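Local coordinates for glycosyl hydrolase family 2, TIM barrel domain protein (Parabacteroides merdae ATCC 43184, PDB 6DXU) that probably hydrolyses beta-glucuronides, as a gut bacterial beta-glucuronidase of glycoside hydrolase family 2 built round a TIM barrel, at residues S130-W138 / Q404-Q415; E303-F312 / H417-W425. All blocks are in the same frame, centred on the assembly; numbering follows the deposited sequence.

From the N terminus, the chain first lays down the edge strand 126-132 of the sugar-binding domain and the loop after it, and contact 1 brings helix 399-416 of the TIM barrel back to that loop, closing 265 intervening residues. Within that span the chain leaves the four-stranded antiparallel sheet that ends in strand 297-305 and runs on to strand 310-312; contact 2 then closes a shorter loop of 104 residues onto the barrel. The segments alternate, so the two contacts cross. They meet where helix 399-416 passes into strand 422-429: Ile413 and Met412 of the helix pack on Trp425 of the strand, so the two contacts tie two beta domains to adjoining parts of the barrel.

Contact 1: residues S130-W138 / Q404-Q415; sequences SHVGGYDSW and QARRMLANMIVQ
Met408, Asp136 and Val132 bury the most surface where the end of strand 130-132 and the loop after it lie against helix 404-415. The methyl CE of Met408 reaches the loop because the chain bends at its last torsion (chi3 83°); it sits 3.9 Å from the bare CA of Gly133 and at the edge of the Tyr135 ring.

The side chain of Asp136 leaves the loop toward the helix, and its two oxygens have different partners. OD2 takes a nearly straight bond from Asn411 ND2 at 2.7 Å, on its anti side, with the acceptor in the amide plane of the asparagine. OD1 instead receives His131 NE2 at 2.8 Å from above the carboxylate plane, so a histidine of the preceding strand helps fix the rotation of the acid.

Val132 contributes its carbonyl as well as its side chain. Arg407 NH2 donates to Val132 O at 3.0 Å, in the guanidinium plane, and stands 3.7 Å from Val132 CB. A water accepts from Arg407 NE and donates to both Val132 O and Asp136 OD2, linking the arginine to the acid.

Further along the helix, the amide of Gln415 pairs with the backbone of Ser137. Gln415 OE1 accepts from Ser137 N at 3.1 Å, only slightly out of its own carbonyl plane; NE2 donates to Ser137 O at 2.8 Å, a bent bond (138°) from above the serine carbonyl plane. An alanine here would probably leave both Ser137 backbone groups without these partners and Gln369, which also donates to OE1, without that acceptor. This is a largely hydrogen-bonded interdomain interface with one methionine packed into it, in which a loop following an edge strand of the family 2 sugar-binding domain docks on a TIM-barrel helix.

Contact 2: residues E303-F312 / H417-W425; sequences ERFGFRHTEF and HNHPAVIIW
Arg308 reaches across to the carbonyl of Pro420 in the main polar link between residues 303-312 and 417-425. Its NE donates to Pro420 O at 2.7 Å along an almost straight line (175°), within the carbonyl plane and on a lone pair, while the oxygen lies in the guanidinium plane. At the same guanidinium, NH2 makes a weak, bent bond to Val422 O at 2.8 Å. CG of Arg308 lies between the backbone N and the carbonyl carbon, and the bend at chi2 (-72°) brings the guanidinium onto the type I turn formed by His419 to Val422. Asn418 ND2 donates to Glu303 OE2 at 2.8 Å, approaching from above the carboxylate plane, with the two flat groups nearly perpendicular. The asparagine amide has further partners: His417 ND1 donates to OD1, which also accepts from the backbone N of Leu209, and ND2 also donates to the carbonyl of Ile207.

A water joins the backbones by accepting from Gly306 N and donating to Asn418 O. These bonds fasten the chain that leaves the last strand of the preceding antiparallel domain to the turn entering strand 422-429, one of the parallel strands of the TIM barrel.

Apolar packing completes the contact. The Pro420 ring lies against the backbone of Gly306, with CG 3.6 Å from Gly306 N. Beyond the arginine, the methyls Thr310 CG2 and Ile423 CG2 meet at 3.7 Å, and Thr310 CG2 also lies over one face of the Arg308 guanidinium, offset toward its rim. The Phe312 ring meets two isoleucines through CZ, which is 4.0 Å from Ile424 CD1 and 4.3 Å from Ile423 CD1, while Phe318 meets the same ring from outside the two segments.

Contact 1: residues S130-W138 / Q404-Q415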
loop_
_atom_site.group_PDB
_atom_site.type_symbol
_atom_site.label_atom_id
_atom_site.label_comp_id
_atom_site.label_asym_id
_atom_site.label_seq_id
_atom_site.Cartn_x
_atom_site.Cartn_y
_atom_site.Cartn_z
ATOM N N SER D 130 -8.352 -13.526 -8.842
ATOM C CA SER D 130 -8.052 -14.068 -7.529
ATOM C C SER D 130 -9.361 -14.286 -6.798
ATOM O O SER D 130 -10.372 -13.634 -7.084
ATOM C CB SER D 130 -7.155 -13.135 -6.717
ATOM O OG SER D 130 -7.861 -11.963 -6.382
ATOM N N HIS D 131 -9.322 -15.184 -5.819
ATOM C CA HIS D 131 -10.519 -15.531 -5.076
ATOM C C HIS D 131 -10.107 -16.025 -3.700
ATOM O O HIS D 131 -9.107 -16.729 -3.566
ATOM C CB HIS D 131 -11.316 -16.625 -5.804
ATOM C CG HIS D 131 -12.619 -16.936 -5.146
ATOM N ND1 HIS D 131 -13.725 -16.124 -5.280
ATOM C CD2 HIS D 131 -12.979 -17.933 -4.307
ATOM C CE1 HIS D 131 -14.722 -16.631 -4.573
ATOM N NE2 HIS D 131 -14.289 -17.722 -3.965
ATOM N N VAL D 132 -10.874 -15.661 -2.681
ATOM C CA VAL D 132 -10.680 -16.185 -1.332
ATOM C C VAL D 132 -11.986 -16.820 -0.894
ATOM O O VAL D 132 -12.996 -16.119 -0.741
ATOM C CB VAL D 132 -10.251 -15.095 -0.338
ATOM C CG1 VAL D 132 -10.235 -15.669 1.084
ATOM C CG2 VAL D 132 -8.880 -14.526 -0.721
ATOM N N GLY D 133 -11.959 -18.134 -0.674
ATOM C CA GLY D 133 -13.152 -18.882 -0.333
ATOM C C GLY D 133 -13.117 -20.213 -1.041
ATOM O O GLY D 133 -13.012 -20.260 -2.268
ATOM N N GLY D 134 -13.174 -21.303 -0.287
ATOM C CA GLY D 134 -12.970 -22.598 -0.895
ATOM C C GLY D 134 -14.201 -23.286 -1.431
ATOM O O GLY D 134 -14.079 -24.385 -1.987
ATOM N N TYR D 135 -15.383 -22.684 -1.298
ATOM C CA TYR D 135 -16.622 -23.427 -1.480
ATOM C C TYR D 135 -17.642 -22.746 -2.370
ATOM O O TYR D 135 -18.626 -23.398 -2.752
ATOM C CB TYR D 135 -17.251 -23.734 -0.108
ATOM C CG TYR D 135 -16.205 -24.358 0.793
ATOM C CD1 TYR D 135 -15.891 -25.713 0.689
ATOM C CD2 TYR D 135 -15.454 -23.574 1.666
ATOM C CE1 TYR D 135 -14.894 -26.279 1.491
ATOM C CE2 TYR D 135 -14.459 -24.132 2.463
ATOM C CZ TYR D 135 -14.185 -25.478 2.371
ATOM O OH TYR D 135 -13.196 -26.016 3.175
ATOM N N ASP D 136 -17.443 -21.485 -2.730
ATOM C CA ASP D 136 -18.314 -20.815 -3.681
ATOM C C ASP D 136 -17.717 -20.895 -5.083
ATOM O O ASP D 136 -16.517 -21.113 -5.263
ATOM C CB ASP D 136 -18.570 -19.350 -3.266
ATOM C CG ASP D 136 -17.295 -18.579 -2.861
ATOM O OD1 ASP D 136 -16.211 -19.170 -2.621
ATOM O OD2 ASP D 136 -17.380 -17.328 -2.767
ATOM N N SER D 137 -18.587 -20.779 -6.079
ATOM C CA SER D 137 -18.166 -20.735 -7.470
ATOM C C SER D 137 -17.805 -19.298 -7.855
ATOM O O SER D 137 -18.288 -18.336 -7.253
ATOM C CB SER D 137 -19.281 -21.286 -8.370
ATOM O OG SER D 137 -18.915 -21.250 -9.731
ATOM N N TRP D 138 -16.927 -19.163 -8.848
ATOM C CA TRP D 138 -16.459 -17.863 -9.310
ATOM C C TRP D 138 -15.873 -18.064 -10.696
ATOM O O TRP D 138 -15.585 -19.195 -11.099
ATOM C CB TRP D 138 -15.418 -17.253 -8.355
ATOM C CG TRP D 138 -14.291 -18.195 -7.991
ATOM C CD1 TRP D 138 -14.362 -19.263 -7.136
ATOM C CD2 TRP D 138 -12.932 -18.152 -8.461
ATOM N NE1 TRP D 138 -13.138 -19.891 -7.053
ATOM C CE2 TRP D 138 -12.244 -19.227 -7.850
ATOM C CE3 TRP D 138 -12.229 -17.300 -9.316
ATOM C CZ2 TRP D 138 -10.888 -19.481 -8.085
ATOM C CZ3 TRP D 138 -10.888 -17.556 -9.555
ATOM C CH2 TRP D 138 -10.231 -18.633 -8.942
ATOM N N GLN D 404 -15.280 -11.619 4.001
ATOM C CA GLN D 404 -15.354 -12.950 3.407
ATOM C C GLN D 404 -16.667 -13.641 3.749
ATOM O O GLN D 404 -17.286 -14.271 2.884
ATOM C CB GLN D 404 -14.177 -13.820 3.860
ATOM C CG GLN D 404 -14.263 -15.224 3.255
ATOM C CD GLN D 404 -13.348 -16.244 3.913
ATOM O OE1 GLN D 404 -12.661 -15.953 4.894
ATOM N NE2 GLN D 404 -13.348 -17.458 3.374
ATOM N N ALA D 405 -17.096 -13.567 5.015
ATOM C CA ALA D 405 -18.335 -14.235 5.397
ATOM C C ALA D 405 -19.535 -13.664 4.644
ATOM O O ALA D 405 -20.370 -14.418 4.128
ATOM C CB ALA D 405 -18.548 -14.135 6.908
ATOM N N ARG D 406 -19.647 -12.330 4.589
ATOM C CA ARG D 406 -20.731 -11.697 3.842
ATOM C C ARG D 406 -20.717 -12.131 2.385
ATOM O O ARG D 406 -21.767 -12.415 1.790
ATOM C CB ARG D 406 -20.607 -10.166 3.916
ATOM C CG ARG D 406 -20.809 -9.564 5.298
ATOM C CD ARG D 406 -20.751 -8.014 5.239
ATOM N NE ARG D 406 -20.605 -7.429 6.571
ATOM C CZ ARG D 406 -19.498 -6.831 7.028
ATOM N NH1 ARG D 406 -18.426 -6.705 6.253
ATOM N NH2 ARG D 406 -19.467 -6.345 8.267
ATOM N N ARG D 407 -19.529 -12.134 1.782
ATOM C CA ARG D 407 -19.400 -12.477 0.370
ATOM C C ARG D 407 -19.814 -13.916 0.113
ATOM O O ARG D 407 -20.492 -14.207 -0.880
ATOM C CB ARG D 407 -17.960 -12.244 -0.083
ATOM C CG ARG D 407 -17.704 -12.590 -1.542
ATOM C CD ARG D 407 -16.269 -12.206 -1.940
ATOM N NE ARG D 407 -15.258 -13.011 -1.239
ATOM C CZ ARG D 407 -14.392 -12.532 -0.346
ATOM N NH1 ARG D 407 -14.392 -11.241 -0.034
ATOM N NH2 ARG D 407 -13.503 -13.343 0.225
ATOM N N MET D 408 -19.382 -14.841 0.975
ATOM C CA MET D 408 -19.744 -16.234 0.758
ATOM C C MET D 408 -21.226 -16.477 1.007
ATOM O O MET D 408 -21.819 -17.347 0.366
ATOM C CB MET D 408 -18.888 -17.142 1.631
ATOM C CG MET D 408 -17.406 -17.105 1.229
ATOM S SD MET D 408 -16.407 -18.329 2.098
ATOM C CE MET D 408 -16.702 -19.807 1.106
ATOM N N LEU D 409 -21.835 -15.746 1.942
ATOM C CA LEU D 409 -23.276 -15.877 2.122
ATOM C C LEU D 409 -24.015 -15.384 0.888
ATOM O O LEU D 409 -24.906 -16.072 0.363
ATOM C CB LEU D 409 -23.724 -15.114 3.371
ATOM C CG LEU D 409 -25.232 -15.084 3.661
ATOM C CD1 LEU D 409 -25.816 -16.497 3.849
ATOM C CD2 LEU D 409 -25.550 -14.212 4.869
ATOM N N ALA D 410 -23.648 -14.195 0.403
ATOM C CA ALA D 410 -24.289 -13.644 -0.789
ATOM C C ALA D 410 -24.068 -14.545 -1.995
ATOM O O ALA D 410 -25.008 -14.825 -2.748
ATOM C CB ALA D 410 -23.768 -12.226 -1.064
ATOM N N ASN D 411 -22.837 -15.034 -2.181
ATOM C CA ASN D 411 -22.557 -15.906 -3.315
ATOM C C ASN D 411 -23.398 -17.180 -3.248
ATOM O O ASN D 411 -23.961 -17.615 -4.257
ATOM C CB ASN D 411 -21.063 -16.259 -3.357
ATOM C CG ASN D 411 -20.196 -15.137 -3.925
ATOM O OD1 ASN D 411 -20.706 -14.141 -4.445
ATOM N ND2 ASN D 411 -18.869 -15.296 -3.818
ATOM N N MET D 412 -23.501 -17.787 -2.061
ATOM C CA MET D 412 -24.250 -19.031 -1.921
ATOM C C MET D 412 -25.722 -18.833 -2.266
ATOM O O MET D 412 -26.326 -19.647 -2.975
ATOM C CB MET D 412 -24.097 -19.560 -0.493
ATOM C CG MET D 412 -24.906 -20.810 -0.215
ATOM S SD MET D 412 -24.593 -21.444 1.444
ATOM C CE MET D 412 -25.320 -20.159 2.475
ATOM N N ILE D 413 -26.321 -17.762 -1.748
ATOM C CA ILE D 413 -27.739 -17.507 -1.992
ATOM C C ILE D 413 -27.976 -17.176 -3.458
ATOM O O ILE D 413 -28.875 -17.736 -4.093
ATOM C CB ILE D 413 -28.248 -16.386 -1.072
ATOM C CG1 ILE D 413 -28.188 -16.860 0.384
ATOM C CG2 ILE D 413 -29.672 -15.970 -1.491
ATOM C CD1 ILE D 413 -28.510 -15.787 1.406
ATOM N N VAL D 414 -27.152 -16.295 -4.020
ATOM C CA VAL D 414 -27.278 -15.934 -5.430
ATOM C C VAL D 414 -27.077 -17.154 -6.322
ATOM O O VAL D 414 -27.828 -17.373 -7.280
ATOM C CB VAL D 414 -26.285 -14.806 -5.776
ATOM C CG1 VAL D 414 -26.140 -14.654 -7.283
ATOM C CG2 VAL D 414 -26.741 -13.487 -5.155
ATOM N N GLN D 415 -26.071 -17.978 -6.016
ATOM C CA GLN D 415 -25.770 -19.096 -6.905
ATOM C C GLN D 415 -26.776 -20.239 -6.790
ATOM O O GLN D 415 -27.056 -20.885 -7.799
ATOM C CB GLN D 415 -24.356 -19.618 -6.646
ATOM C CG GLN D 415 -23.305 -18.626 -7.146
ATOM C CD GLN D 415 -21.918 -18.931 -6.657
ATOM O OE1 GLN D 415 -21.620 -20.055 -6.267
ATOM N NE2 GLN D 415 -21.042 -17.919 -6.697
HETATM O O HOH W 1 -15.658 -15.719 -1.443
#

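Contact 2: residues E303-F312 / H417-W425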
loop_
_atom_site.group_PDB
_atom_site.type_symbol
_atom_site.label_atom_id
_atom_site.label_comp_id
_atom_site.label_asym_id
_atom_site.label_seq_id
_atom_site.Cartn_x
_atom_site.Cartn_y
_atom_site.Cartn_z
ATOM N N GLU D 303 -32.481 -23.404 -17.305
ATOM C CA GLU D 303 -32.406 -23.415 -15.858
ATOM C C GLU D 303 -33.686 -24.051 -15.348
ATOM O O GLU D 303 -34.773 -23.762 -15.854
ATOM C CB GLU D 303 -32.234 -21.992 -15.307
ATOM C CG GLU D 303 -32.076 -21.932 -13.804
ATOM C CD GLU D 303 -30.631 -22.108 -13.360
ATOM O OE1 GLU D 303 -29.750 -22.306 -14.232
ATOM O OE2 GLU D 303 -30.379 -22.043 -12.138
ATOM N N ARG D 304 -33.555 -24.915 -14.354
ATOM C CA ARG D 304 -34.676 -25.654 -13.808
ATOM C C ARG D 304 -35.133 -25.027 -12.498
ATOM O O ARG D 304 -34.383 -24.325 -11.816
ATOM C CB ARG D 304 -34.288 -27.118 -13.593
ATOM C CG ARG D 304 -33.940 -27.852 -14.881
ATOM C CD ARG D 304 -33.674 -29.328 -14.627
ATOM N NE ARG D 304 -32.777 -29.538 -13.491
ATOM C CZ ARG D 304 -32.372 -30.736 -13.073
ATOM N NH1 ARG D 304 -32.785 -31.831 -13.701
ATOM N NH2 ARG D 304 -31.562 -30.845 -12.027
ATOM N N PHE D 305 -36.388 -25.285 -12.154
ATOM C CA PHE D 305 -36.945 -24.797 -10.901
ATOM C C PHE D 305 -38.131 -25.677 -10.540
ATOM O O PHE D 305 -38.594 -26.483 -11.348
ATOM C CB PHE D 305 -37.348 -23.318 -11.011
ATOM C CG PHE D 305 -38.614 -23.087 -11.806
ATOM C CD1 PHE D 305 -38.577 -23.055 -13.195
ATOM C CD2 PHE D 305 -39.831 -22.898 -11.165
ATOM C CE1 PHE D 305 -39.733 -22.834 -13.938
ATOM C CE2 PHE D 305 -40.999 -22.687 -11.908
ATOM C CZ PHE D 305 -40.938 -22.648 -13.288
ATOM N N GLY D 306 -38.622 -25.513 -9.322
ATOM C CA GLY D 306 -39.777 -26.272 -8.877
ATOM C C GLY D 306 -40.695 -25.418 -8.031
ATOM O O GLY D 306 -40.268 -24.453 -7.396
ATOM N N PHE D 307 -41.981 -25.791 -8.034
ATOM C CA PHE D 307 -43.003 -25.164 -7.203
ATOM C C PHE D 307 -43.202 -26.014 -5.952
ATOM O O PHE D 307 -43.532 -27.201 -6.058
ATOM C CB PHE D 307 -44.338 -25.051 -7.959
ATOM C CG PHE D 307 -44.359 -23.991 -9.041
ATOM C CD1 PHE D 307 -44.392 -22.636 -8.711
ATOM C CD2 PHE D 307 -44.363 -24.356 -10.381
ATOM C CE1 PHE D 307 -44.426 -21.658 -9.696
ATOM C CE2 PHE D 307 -44.404 -23.391 -11.376
ATOM C CZ PHE D 307 -44.427 -22.037 -11.032
ATOM N N ARG D 308 -43.053 -25.409 -4.776
ATOM C CA ARG D 308 -43.395 -26.112 -3.546
ATOM C C ARG D 308 -43.562 -25.101 -2.421
ATOM O O ARG D 308 -42.938 -24.035 -2.423
ATOM C CB ARG D 308 -42.347 -27.174 -3.178
ATOM C CG ARG D 308 -41.146 -26.667 -2.365
ATOM C CD ARG D 308 -40.204 -25.819 -3.221
ATOM N NE ARG D 308 -39.036 -25.388 -2.458
ATOM C CZ ARG D 308 -39.021 -24.334 -1.648
ATOM N NH1 ARG D 308 -40.112 -23.580 -1.501
ATOM N NH2 ARG D 308 -37.911 -24.027 -0.990
ATOM N N HIS D 309 -44.439 -25.439 -1.480
ATOM C CA HIS D 309 -44.729 -24.618 -0.312
ATOM C C HIS D 309 -44.125 -25.275 0.919
ATOM O O HIS D 309 -44.321 -26.474 1.139
ATOM C CB HIS D 309 -46.246 -24.457 -0.124
ATOM C CG HIS D 309 -46.619 -23.534 0.991
ATOM N ND1 HIS D 309 -46.782 -23.966 2.289
ATOM C CD2 HIS D 309 -46.865 -22.201 1.004
ATOM C CE1 HIS D 309 -47.097 -22.938 3.058
ATOM N NE2 HIS D 309 -47.152 -21.855 2.302
ATOM N N THR D 310 -43.403 -24.498 1.722
ATOM C CA THR D 310 -42.795 -24.997 2.947
ATOM C C THR D 310 -43.250 -24.146 4.123
ATOM O O THR D 310 -43.466 -22.936 3.985
ATOM C CB THR D 310 -41.249 -24.986 2.855
ATOM O OG1 THR D 310 -40.791 -23.645 2.680
ATOM C CG2 THR D 310 -40.783 -25.820 1.684
ATOM N N GLU D 311 -43.402 -24.780 5.289
ATOM C CA GLU D 311 -43.806 -24.025 6.470
ATOM C C GLU D 311 -43.290 -24.693 7.736
ATOM O O GLU D 311 -43.517 -25.883 7.946
ATOM C CB GLU D 311 -45.334 -23.887 6.549
ATOM C CG GLU D 311 -45.790 -23.082 7.766
ATOM C CD GLU D 311 -47.307 -22.959 7.880
ATOM O OE1 GLU D 311 -48.029 -23.555 7.052
ATOM O OE2 GLU D 311 -47.771 -22.254 8.800
ATOM N N PHE D 312 -42.603 -23.920 8.576
ATOM C CA PHE D 312 -42.229 -24.342 9.919
ATOM C C PHE D 312 -43.299 -23.818 10.872
ATOM O O PHE D 312 -43.568 -22.615 10.892
ATOM C CB PHE D 312 -40.854 -23.796 10.314
ATOM C CG PHE D 312 -39.703 -24.518 9.667
ATOM C CD1 PHE D 312 -39.098 -25.587 10.313
ATOM C CD2 PHE D 312 -39.248 -24.143 8.410
ATOM C CE1 PHE D 312 -38.040 -26.282 9.720
ATOM C CE2 PHE D 312 -38.196 -24.828 7.801
ATOM C CZ PHE D 312 -37.595 -25.900 8.459
ATOM N N HIS D 417 -30.021 -20.010 -5.466
ATOM C CA HIS D 417 -31.375 -19.501 -5.238
ATOM C C HIS D 417 -32.448 -20.329 -5.932
ATOM O O HIS D 417 -33.560 -20.478 -5.409
ATOM C CB HIS D 417 -31.448 -18.060 -5.740
ATOM C CG HIS D 417 -32.835 -17.519 -5.841
ATOM N ND1 HIS D 417 -33.595 -17.639 -6.984
ATOM C CD2 HIS D 417 -33.578 -16.800 -4.964
ATOM C CE1 HIS D 417 -34.767 -17.058 -6.791
ATOM N NE2 HIS D 417 -34.781 -16.535 -5.577
ATOM N N ASN D 418 -32.164 -20.831 -7.130
ATOM C CA ASN D 418 -33.231 -21.434 -7.923
ATOM C C ASN D 418 -33.550 -22.869 -7.520
ATOM O O ASN D 418 -34.558 -23.411 -7.999
ATOM C CB ASN D 418 -32.887 -21.413 -9.423
ATOM C CG ASN D 418 -32.649 -19.999 -9.965
ATOM O OD1 ASN D 418 -33.201 -19.024 -9.461
ATOM N ND2 ASN D 418 -31.815 -19.897 -11.001
ATOM N N HIS D 419 -32.730 -23.509 -6.684
ATOM C CA HIS D 419 -32.959 -24.922 -6.379
ATOM C C HIS D 419 -34.176 -25.117 -5.482
ATOM O O HIS D 419 -34.151 -24.682 -4.325
ATOM C CB HIS D 419 -31.728 -25.531 -5.707
ATOM C CG HIS D 419 -30.540 -25.586 -6.608
ATOM N ND1 HIS D 419 -30.441 -26.486 -7.646
ATOM C CD2 HIS D 419 -29.421 -24.822 -6.658
ATOM C CE1 HIS D 419 -29.303 -26.283 -8.289
ATOM N NE2 HIS D 419 -28.661 -25.288 -7.705
ATOM N N PRO D 420 -35.223 -25.812 -5.926
ATOM C CA PRO D 420 -36.368 -26.032 -5.025
ATOM C C PRO D 420 -36.006 -26.839 -3.786
ATOM O O PRO D 420 -36.683 -26.713 -2.757
ATOM C CB PRO D 420 -37.396 -26.760 -5.913
ATOM C CG PRO D 420 -36.582 -27.386 -6.996
ATOM C CD PRO D 420 -35.439 -26.419 -7.251
ATOM N N ALA D 421 -34.943 -27.642 -3.834
ATOM C CA ALA D 421 -34.548 -28.408 -2.651
ATOM C C ALA D 421 -34.218 -27.516 -1.461
ATOM O O ALA D 421 -34.440 -27.912 -0.311
ATOM C CB ALA D 421 -33.348 -29.304 -2.983
ATOM N N VAL D 422 -33.660 -26.325 -1.694
ATOM C CA VAL D 422 -33.144 -25.544 -0.572
ATOM C C VAL D 422 -34.299 -24.942 0.220
ATOM O O VAL D 422 -35.168 -24.258 -0.337
ATOM C CB VAL D 422 -32.184 -24.446 -1.061
ATOM C CG1 VAL D 422 -31.672 -23.628 0.126
ATOM C CG2 VAL D 422 -31.023 -25.055 -1.857
ATOM N N ILE D 423 -34.304 -25.190 1.529
ATOM C CA ILE D 423 -35.237 -24.536 2.442
ATOM C C ILE D 423 -34.548 -23.683 3.494
ATOM O O ILE D 423 -35.227 -22.872 4.141
ATOM C CB ILE D 423 -36.146 -25.562 3.146
ATOM C CG1 ILE D 423 -35.271 -26.619 3.842
ATOM C CG2 ILE D 423 -37.113 -26.173 2.146
ATOM C CD1 ILE D 423 -36.032 -27.557 4.802
ATOM N N ILE D 424 -33.248 -23.853 3.738
ATOM C CA ILE D 424 -32.568 -23.166 4.831
ATOM C C ILE D 424 -31.211 -22.661 4.363
ATOM O O ILE D 424 -30.423 -23.423 3.791
ATOM C CB ILE D 424 -32.387 -24.085 6.059
ATOM C CG1 ILE D 424 -33.718 -24.264 6.796
ATOM C CG2 ILE D 424 -31.330 -23.520 7.002
ATOM C CD1 ILE D 424 -33.686 -25.362 7.863
ATOM N N TRP D 425 -30.931 -21.388 4.628
ATOM C CA TRP D 425 -29.576 -20.857 4.530
ATOM C C TRP D 425 -28.987 -20.775 5.933
ATOM O O TRP D 425 -29.500 -20.046 6.790
ATOM C CB TRP D 425 -29.554 -19.481 3.870
ATOM C CG TRP D 425 -30.200 -19.373 2.491
ATOM C CD1 TRP D 425 -31.255 -18.554 2.153
ATOM C CD2 TRP D 425 -29.813 -20.042 1.275
ATOM N NE1 TRP D 425 -31.546 -18.683 0.815
ATOM C CE2 TRP D 425 -30.686 -19.589 0.252
ATOM C CE3 TRP D 425 -28.819 -20.982 0.950
ATOM C CZ2 TRP D 425 -30.587 -20.029 -1.075
ATOM C CZ3 TRP D 425 -28.723 -21.428 -0.360
ATOM C CH2 TRP D 425 -29.610 -20.961 -1.359
HETATM O O HOH W 2 -37.333 -23.529 -7.520
#